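Local structure of insecticyanin A form (Manduca sexta, 1Z24) at residues A[12-24]-A[74-88]. The protein binds the blue bile pigment biliverdin IX gamma and, mixed with lipoprotein-bound carotenes, gives hornworms their green camouflage. Residues are numbered along the deposited sequence; the frame is centred on the assembly and turned at random.
Sequences VKPVNDFDLSAFA and LEIAPDAKYTKQGKY
With its CG swung anti to the backbone N (chi1 -171°), Phe18 lays one ring face over Gly86, whose CA sits 3.9 Å from the centroid of the Phe18 ring in a CH-pi contact. Ile76, its CG1 turned beside its own backbone N (chi1 -61°), brings CD1 to the edge of that ring, 3.8 Å from Phe18 CD1, and the same methyl also meets Leu20 CB. Two backbone bonds fix the approach: Phe18 N gives to Lys84 O at 2.8 Å, and Gly86 N gives to Val15 O at 2.7 Å, the latter bent to 138° at the hydrogen. In this lipocalin the segment 12-24, which closes with the short helix 20-23 and Ala24, packs against the connection that carries strand 66-76 through helix 80-83 into strand 88-94 of the barrel. Gln85 runs out extended from CG and crosses Pro14 at about a right angle, its OE1 3.5 Å from Pro14 CD, while Asn16 ND2 lies 3.6 Å from Gln85 CG. Cut back to an alanine, this position would lose CG and the amide, which would probably open a gap beside Pro14 CD and Asn16 ND2. Deeper in, Phe23 CE2 reaches Tyr88 CE2 at 4.0 Å, the rings oblique; Tyr88, beside the biliverdin, hydrogen-bonds through its OH to Tyr48 and Asn116.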
ATOM      1  N   VAL A  12       6.200  -1.587  -4.108  1.00 27.99           N
ATOM      2  CA  VAL A  12       6.331  -0.838  -5.347  1.00 30.71           C
ATOM      3  C   VAL A  12       7.494  -1.412  -6.157  1.00 23.38           C
ATOM      4  O   VAL A  12       8.487  -1.872  -5.622  1.00 26.62           O
ATOM      5  CB  VAL A  12       6.545   0.622  -5.040  1.00 43.33           C
ATOM      6  CG1 VAL A  12       7.600   0.661  -4.032  1.00 35.18           C
ATOM      7  CG2 VAL A  12       7.266   1.163  -6.234  1.00 48.79           C
ATOM      8  N   LYS A  13       7.377  -1.427  -7.452  1.00 28.43           N
ATOM      9  CA  LYS A  13       8.427  -1.952  -8.318  1.00 24.62           C
ATOM     10  C   LYS A  13       8.740  -0.895  -9.344  1.00 30.61           C
ATOM     11  O   LYS A  13       7.846  -0.454 -10.030  1.00 29.26           O
ATOM     12  CB  LYS A  13       7.908  -3.188  -9.044  1.00 23.66           C
ATOM     13  CG  LYS A  13       8.894  -3.734 -10.048  1.00 31.16           C
ATOM     14  CD  LYS A  13       8.350  -4.768 -11.051  1.00 25.08           C
ATOM     15  CE  LYS A  13       7.674  -4.079 -12.238  1.00 32.54           C
ATOM     16  NZ  LYS A  13       8.504  -3.118 -13.019  1.00 28.59           N
ATOM     17  N   PRO A  14       9.984  -0.465  -9.427  1.00 29.79           N
ATOM     18  CA  PRO A  14      10.404   0.556 -10.344  1.00 21.56           C
ATOM     19  C   PRO A  14      10.461   0.059 -11.772  1.00 34.13           C
ATOM     20  O   PRO A  14      10.205  -1.096 -12.037  1.00 24.96           O
ATOM     21  CB  PRO A  14      11.768   0.984  -9.873  1.00 29.52           C
ATOM     22  CG  PRO A  14      12.287  -0.124  -8.967  1.00 23.46           C
ATOM     23  CD  PRO A  14      11.106  -1.018  -8.706  1.00 21.58           C
ATOM     24  N   VAL A  15      10.784   0.958 -12.681  1.00 20.82           N
ATOM     25  CA  VAL A  15      10.857   0.630 -14.077  1.00 26.09           C
ATOM     26  C   VAL A  15      11.823  -0.510 -14.424  1.00 25.16           C
ATOM     27  O   VAL A  15      12.904  -0.648 -13.849  1.00 28.32           O
ATOM     28  CB  VAL A  15      11.158   1.921 -14.863  1.00 41.36           C
ATOM     29  CG1 VAL A  15      12.571   2.375 -14.551  1.00 21.55           C
ATOM     30  CG2 VAL A  15      11.066   1.671 -16.379  1.00 29.18           C
ATOM     31  N   ASN A  16      11.418  -1.322 -15.389  1.00 21.51           N
ATOM     32  CA  ASN A  16      12.233  -2.430 -15.851  1.00 22.89           C
ATOM     33  C   ASN A  16      13.186  -2.065 -17.016  1.00 32.22           C
ATOM     34  O   ASN A  16      12.954  -1.140 -17.827  1.00 29.08           O
ATOM     35  CB  ASN A  16      11.312  -3.541 -16.408  1.00 17.88           C
ATOM     36  CG  ASN A  16      10.720  -4.314 -15.292  1.00 31.34           C
ATOM     37  OD1 ASN A  16       9.531  -4.479 -15.168  1.00 27.10           O
ATOM     38  ND2 ASN A  16      11.570  -4.810 -14.462  1.00 19.92           N
ATOM     39  N   ASP A  17      14.262  -2.824 -17.136  1.00 27.93           N
ATOM     40  CA  ASP A  17      15.176  -2.571 -18.235  1.00 15.53           C
ATOM     41  C   ASP A  17      15.732  -1.193 -18.235  1.00 34.62           C
ATOM     42  O   ASP A  17      15.868  -0.578 -19.273  1.00 25.03           O
ATOM     43  CB  ASP A  17      14.444  -2.776 -19.552  1.00 28.63           C
ATOM     44  CG  ASP A  17      14.992  -4.029 -20.203  1.00 42.49           C
ATOM     45  OD1 ASP A  17      14.287  -4.890 -20.724  1.00 51.30           O
ATOM     46  OD2 ASP A  17      16.316  -4.103 -20.119  1.00 51.04           O
ATOM     47  N   PHE A  18      16.058  -0.725 -17.055  1.00 29.69           N
ATOM     48  CA  PHE A  18      16.592   0.591 -16.958  1.00 25.20           C
ATOM     49  C   PHE A  18      17.889   0.775 -17.734  1.00 33.38           C
ATOM     50  O   PHE A  18      18.791  -0.049 -17.627  1.00 33.11           O
ATOM     51  CB  PHE A  18      16.898   0.821 -15.503  1.00 23.51           C
ATOM     52  CG  PHE A  18      17.269   2.284 -15.239  1.00 22.88           C
ATOM     53  CD1 PHE A  18      18.453   2.690 -14.622  1.00 34.02           C
ATOM     54  CD2 PHE A  18      16.382   3.288 -15.602  1.00 28.91           C
ATOM     55  CE1 PHE A  18      18.773   4.031 -14.351  1.00 27.69           C
ATOM     56  CE2 PHE A  18      16.681   4.631 -15.365  1.00 32.10           C
ATOM     57  CZ  PHE A  18      17.861   5.018 -14.715  1.00 23.99           C
ATOM     58  N   ASP A  19      17.964   1.891 -18.485  1.00 31.96           N
ATOM     59  CA  ASP A  19      19.116   2.278 -19.286  1.00 27.35           C
ATOM     60  C   ASP A  19      19.756   3.591 -18.788  1.00 37.13           C
ATOM     61  O   ASP A  19      19.338   4.724 -19.106  1.00 30.58           O
ATOM     62  CB  ASP A  19      18.755   2.453 -20.795  1.00 37.81           C
ATOM     63  CG  ASP A  19      19.955   2.599 -21.763  1.00 70.22           C
ATOM     64  OD1 ASP A  19      19.923   2.206 -22.919  1.00 72.09           O
ATOM     65  OD2 ASP A  19      21.031   3.199 -21.261  1.00 41.13           O
ATOM     66  N   LEU A  20      20.802   3.434 -18.019  1.00 27.39           N
ATOM     67  CA  LEU A  20      21.466   4.618 -17.505  1.00 30.01           C
ATOM     68  C   LEU A  20      22.043   5.567 -18.535  1.00 38.63           C
ATOM     69  O   LEU A  20      22.023   6.787 -18.361  1.00 30.88           O
ATOM     70  CB  LEU A  20      22.492   4.273 -16.428  1.00 32.07           C
ATOM     71  CG  LEU A  20      23.158   5.466 -15.734  1.00 29.32           C
ATOM     72  CD1 LEU A  20      22.172   6.393 -15.038  1.00 31.78           C
ATOM     73  CD2 LEU A  20      24.288   4.995 -14.810  1.00 27.02           C
ATOM     74  N   SER A  21      22.580   5.038 -19.611  1.00 28.50           N
ATOM     75  CA  SER A  21      23.135   5.973 -20.534  1.00 28.05           C
ATOM     76  C   SER A  21      22.066   6.747 -21.220  1.00 30.86           C
ATOM     77  O   SER A  21      22.263   7.891 -21.610  1.00 36.23           O
ATOM     78  CB  SER A  21      24.082   5.373 -21.544  1.00 40.81           C
ATOM     79  OG  SER A  21      23.339   4.958 -22.658  1.00 68.60           O
ATOM     80  N   ALA A  22      20.925   6.108 -21.385  1.00 29.84           N
ATOM     81  CA  ALA A  22      19.853   6.798 -22.047  1.00 30.67           C
ATOM     82  C   ALA A  22      19.266   7.802 -21.065  1.00 31.00           C
ATOM     83  O   ALA A  22      18.743   8.856 -21.408  1.00 28.59           O
ATOM     84  CB  ALA A  22      18.820   5.738 -22.415  1.00 35.91           C
ATOM     85  N   PHE A  23      19.368   7.481 -19.796  1.00 29.99           N
ATOM     86  CA  PHE A  23      18.811   8.370 -18.813  1.00 23.77           C
ATOM     87  C   PHE A  23      19.606   9.614 -18.537  1.00 31.26           C
ATOM     88  O   PHE A  23      19.078  10.611 -18.075  1.00 27.25           O
ATOM     89  CB  PHE A  23      18.629   7.529 -17.558  1.00 29.47           C
ATOM     90  CG  PHE A  23      17.791   8.153 -16.475  1.00 32.55           C
ATOM     91  CD1 PHE A  23      16.404   8.221 -16.628  1.00 29.29           C
ATOM     92  CD2 PHE A  23      18.376   8.629 -15.297  1.00 26.66           C
ATOM     93  CE1 PHE A  23      15.591   8.779 -15.633  1.00 28.59           C
ATOM     94  CE2 PHE A  23      17.583   9.206 -14.296  1.00 26.71           C
ATOM     95  CZ  PHE A  23      16.190   9.264 -14.460  1.00 34.13           C
ATOM     96  N   ALA A  24      20.877   9.519 -18.797  1.00 33.68           N
ATOM     97  CA  ALA A  24      21.758  10.627 -18.585  1.00 35.35           C
ATOM     98  C   ALA A  24      21.258  11.917 -19.256  1.00 26.58           C
ATOM     99  O   ALA A  24      20.586  11.934 -20.291  1.00 32.57           O
ATOM    100  CB  ALA A  24      23.205  10.210 -18.946  1.00 29.52           C
ATOM    101  N   LEU A  74      27.149   8.914  -8.870  1.00 28.11           N
ATOM    102  CA  LEU A  74      25.916   8.233  -9.165  1.00 21.19           C
ATOM    103  C   LEU A  74      26.185   6.805  -9.571  1.00 32.45           C
ATOM    104  O   LEU A  74      27.102   6.541 -10.340  1.00 28.36           O
ATOM    105  CB  LEU A  74      25.184   9.018 -10.304  1.00 25.15           C
ATOM    106  CG  LEU A  74      23.715   8.582 -10.448  1.00 45.71           C
ATOM    107  CD1 LEU A  74      22.902   9.547 -11.282  1.00 29.26           C
ATOM    108  CD2 LEU A  74      23.610   7.267 -11.152  1.00 29.15           C
ATOM    109  N   GLU A  75      25.382   5.876  -9.096  1.00 27.97           N
ATOM    110  CA  GLU A  75      25.574   4.491  -9.468  1.00 24.28           C
ATOM    111  C   GLU A  75      24.262   3.735  -9.378  1.00 27.13           C
ATOM    112  O   GLU A  75      23.336   4.134  -8.648  1.00 24.18           O
ATOM    113  CB  GLU A  75      26.547   3.891  -8.471  1.00 26.67           C
ATOM    114  CG  GLU A  75      27.395   2.754  -8.957  1.00100.00           C
ATOM    115  CD  GLU A  75      28.091   2.176  -7.802  1.00 69.80           C
ATOM    116  OE1 GLU A  75      28.739   1.133  -7.852  1.00100.00           O
ATOM    117  OE2 GLU A  75      27.902   2.929  -6.732  1.00100.00           O
ATOM    118  N   ILE A  76      24.193   2.644 -10.130  1.00 23.58           N
ATOM    119  CA  ILE A  76      23.000   1.871 -10.074  1.00 29.55           C
ATOM    120  C   ILE A  76      22.949   1.174  -8.728  1.00 24.91           C
ATOM    121  O   ILE A  76      23.951   0.650  -8.209  1.00 26.54           O
ATOM    122  CB  ILE A  76      22.967   0.760 -11.130  1.00 23.23           C
ATOM    123  CG1 ILE A  76      23.026   1.284 -12.566  1.00 42.08           C
ATOM    124  CG2 ILE A  76      21.733  -0.158 -10.975  1.00 28.58           C
ATOM    125  CD1 ILE A  76      21.866   2.175 -13.014  1.00 28.16           C
ATOM    126  N   ALA A  77      21.755   1.127  -8.137  1.00 23.52           N
ATOM    127  CA  ALA A  77      21.595   0.445  -6.852  1.00 18.86           C
ATOM    128  C   ALA A  77      22.009  -1.034  -6.949  1.00 20.52           C
ATOM    129  O   ALA A  77      21.743  -1.741  -7.939  1.00 28.05           O
ATOM    130  CB  ALA A  77      20.202   0.649  -6.201  1.00 13.17           C
ATOM    131  N   PRO A  78      22.689  -1.484  -5.901  1.00 30.70           N
ATOM    132  CA  PRO A  78      23.196  -2.826  -5.792  1.00 28.00           C
ATOM    133  C   PRO A  78      22.171  -3.842  -6.093  1.00 29.85           C
ATOM    134  O   PRO A  78      22.508  -4.752  -6.770  1.00 23.54           O
ATOM    135  CB  PRO A  78      23.697  -3.109  -4.383  1.00 25.76           C
ATOM    136  CG  PRO A  78      23.521  -1.823  -3.678  1.00 29.29           C
ATOM    137  CD  PRO A  78      22.975  -0.786  -4.664  1.00 25.64           C
ATOM    138  N   ASP A  79      20.957  -3.713  -5.581  1.00 17.79           N
ATOM    139  CA  ASP A  79      19.992  -4.713  -5.906  1.00 18.70           C
ATOM    140  C   ASP A  79      19.545  -4.615  -7.394  1.00 29.77           C
ATOM    141  O   ASP A  79      19.292  -5.625  -8.044  1.00 26.84           O
ATOM    142  CB  ASP A  79      18.781  -4.661  -4.968  1.00 21.11           C
ATOM    143  CG  ASP A  79      17.964  -3.377  -5.142  1.00 32.66           C
ATOM    144  OD1 ASP A  79      16.801  -3.308  -5.078  1.00 23.21           O
ATOM    145  OD2 ASP A  79      18.629  -2.311  -5.300  1.00 26.05           O
ATOM    146  N   ALA A  80      19.455  -3.411  -7.930  1.00 21.72           N
ATOM    147  CA  ALA A  80      19.032  -3.140  -9.315  1.00 26.54           C
ATOM    148  C   ALA A  80      20.059  -3.633 -10.304  1.00 23.62           C
ATOM    149  O   ALA A  80      19.848  -3.727 -11.502  1.00 26.64           O
ATOM    150  CB  ALA A  80      18.918  -1.609  -9.444  1.00 23.45           C
ATOM    151  N   LYS A  81      21.230  -3.922  -9.817  1.00 25.26           N
ATOM    152  CA  LYS A  81      22.213  -4.409 -10.752  1.00 26.25           C
ATOM    153  C   LYS A  81      21.778  -5.787 -11.272  1.00 34.40           C
ATOM    154  O   LYS A  81      22.007  -6.157 -12.410  1.00 31.13           O
ATOM    155  CB  LYS A  81      23.654  -4.499 -10.213  1.00 26.38           C
ATOM    156  CG  LYS A  81      24.286  -3.142 -10.237  1.00 36.95           C
ATOM    157  CD  LYS A  81      25.406  -2.974  -9.270  1.00 60.52           C
ATOM    158  CE  LYS A  81      26.341  -1.902  -9.781  1.00 88.49           C
ATOM    159  NZ  LYS A  81      27.533  -1.786  -8.952  1.00 62.77           N
ATOM    160  N   TYR A  82      21.139  -6.534 -10.401  1.00 27.71           N
ATOM    161  CA  TYR A  82      20.663  -7.849 -10.693  1.00 25.81           C
ATOM    162  C   TYR A  82      19.321  -7.877 -11.362  1.00 30.78           C
ATOM    163  O   TYR A  82      19.058  -8.737 -12.219  1.00 28.95           O
ATOM    164  CB  TYR A  82      20.559  -8.617  -9.359  1.00 26.98           C
ATOM    165  CG  TYR A  82      21.939  -9.041  -8.913  1.00 24.06           C
ATOM    166  CD1 TYR A  82      22.648  -8.205  -8.033  1.00 26.97           C
ATOM    167  CD2 TYR A  82      22.509 -10.254  -9.352  1.00 24.69           C
ATOM    168  CE1 TYR A  82      23.939  -8.548  -7.617  1.00 30.33           C
ATOM    169  CE2 TYR A  82      23.808 -10.599  -8.948  1.00 34.11           C
ATOM    170  CZ  TYR A  82      24.511  -9.730  -8.100  1.00 35.65           C
ATOM    171  OH  TYR A  82      25.740 -10.049  -7.690  1.00 51.55           O
ATOM    172  N   THR A  83      18.460  -6.956 -10.954  1.00 30.34           N
ATOM    173  CA  THR A  83      17.147  -6.955 -11.551  1.00 30.02           C
ATOM    174  C   THR A  83      17.095  -6.067 -12.785  1.00 23.86           C
ATOM    175  O   THR A  83      16.208  -6.210 -13.588  1.00 25.48           O
ATOM    176  CB  THR A  83      16.044  -6.484 -10.593  1.00 15.97           C
ATOM    177  OG1 THR A  83      16.372  -5.125 -10.207  1.00 23.24           O
ATOM    178  CG2 THR A  83      15.959  -7.350  -9.339  1.00 25.82           C
ATOM    179  N   LYS A  84      18.027  -5.148 -12.940  1.00 30.57           N
ATOM    180  CA  LYS A  84      18.013  -4.241 -14.101  1.00 24.33           C
ATOM    181  C   LYS A  84      16.908  -3.192 -13.993  1.00 24.87           C
ATOM    182  O   LYS A  84      16.553  -2.562 -14.996  1.00 28.32           O
ATOM    183  CB  LYS A  84      17.911  -4.926 -15.448  1.00 26.48           C
ATOM    184  CG  LYS A  84      18.811  -6.148 -15.498  1.00 39.56           C
ATOM    185  CD  LYS A  84      20.259  -5.793 -15.260  1.00 59.26           C
ATOM    186  CE  LYS A  84      21.257  -6.919 -15.527  1.00 39.07           C
ATOM    187  NZ  LYS A  84      20.998  -8.144 -14.724  1.00 42.32           N
ATOM    188  N   GLN A  85      16.369  -3.021 -12.768  1.00 24.42           N
ATOM    189  CA  GLN A  85      15.298  -2.035 -12.523  1.00 18.39           C
ATOM    190  C   GLN A  85      15.835  -0.609 -12.340  1.00 29.76           C
ATOM    191  O   GLN A  85      17.047  -0.387 -12.112  1.00 24.41           O
ATOM    192  CB  GLN A  85      14.368  -2.440 -11.384  1.00 27.76           C
ATOM    193  CG  GLN A  85      13.490  -3.690 -11.657  1.00 38.72           C
ATOM    194  CD  GLN A  85      13.096  -4.235 -10.307  1.00 51.24           C
ATOM    195  OE1 GLN A  85      13.423  -3.619  -9.283  1.00 33.60           O
ATOM    196  NE2 GLN A  85      12.412  -5.344 -10.261  1.00 33.01           N
ATOM    197  N   GLY A  86      14.955   0.403 -12.423  1.00 25.03           N
ATOM    198  CA  GLY A  86      15.445   1.783 -12.279  1.00 20.40           C
ATOM    199  C   GLY A  86      15.488   2.290 -10.862  1.00 22.04           C
ATOM    200  O   GLY A  86      14.501   2.800 -10.267  1.00 27.68           O
ATOM    201  N   LYS A  87      16.664   2.108 -10.331  1.00 30.71           N
ATOM    202  CA  LYS A  87      16.956   2.489  -8.982  1.00 22.08           C
ATOM    203  C   LYS A  87      18.420   2.865  -8.941  1.00 28.01           C
ATOM    204  O   LYS A  87      19.295   2.091  -9.362  1.00 32.16           O
ATOM    205  CB  LYS A  87      16.550   1.283  -8.104  1.00 20.23           C
ATOM    206  CG  LYS A  87      16.340   1.696  -6.656  1.00 25.40           C
ATOM    207  CD  LYS A  87      16.173   0.507  -5.712  1.00 25.67           C
ATOM    208  CE  LYS A  87      14.933  -0.327  -5.964  1.00 24.76           C
ATOM    209  NZ  LYS A  87      14.810  -1.400  -4.940  1.00 27.62           N
ATOM    210  N   TYR A  88      18.706   4.073  -8.459  1.00 20.34           N
ATOM    211  CA  TYR A  88      20.074   4.536  -8.406  1.00 24.93           C
ATOM    212  C   TYR A  88      20.433   5.231  -7.104  1.00 30.33           C
ATOM    213  O   TYR A  88      19.593   5.678  -6.321  1.00 25.52           O
ATOM    214  CB  TYR A  88      20.405   5.345  -9.706  1.00 21.78           C
ATOM    215  CG  TYR A  88      19.621   6.617  -9.851  1.00 24.57           C
ATOM    216  CD1 TYR A  88      20.103   7.838  -9.347  1.00 20.65           C
ATOM    217  CD2 TYR A  88      18.349   6.584 -10.435  1.00 32.82           C
ATOM    218  CE1 TYR A  88      19.396   9.040  -9.492  1.00 25.11           C
ATOM    219  CE2 TYR A  88      17.614   7.761 -10.571  1.00 25.61           C
ATOM    220  CZ  TYR A  88      18.139   8.972 -10.108  1.00 36.55           C
ATOM    221  OH  TYR A  88      17.365  10.099 -10.241  1.00 28.97           O
TER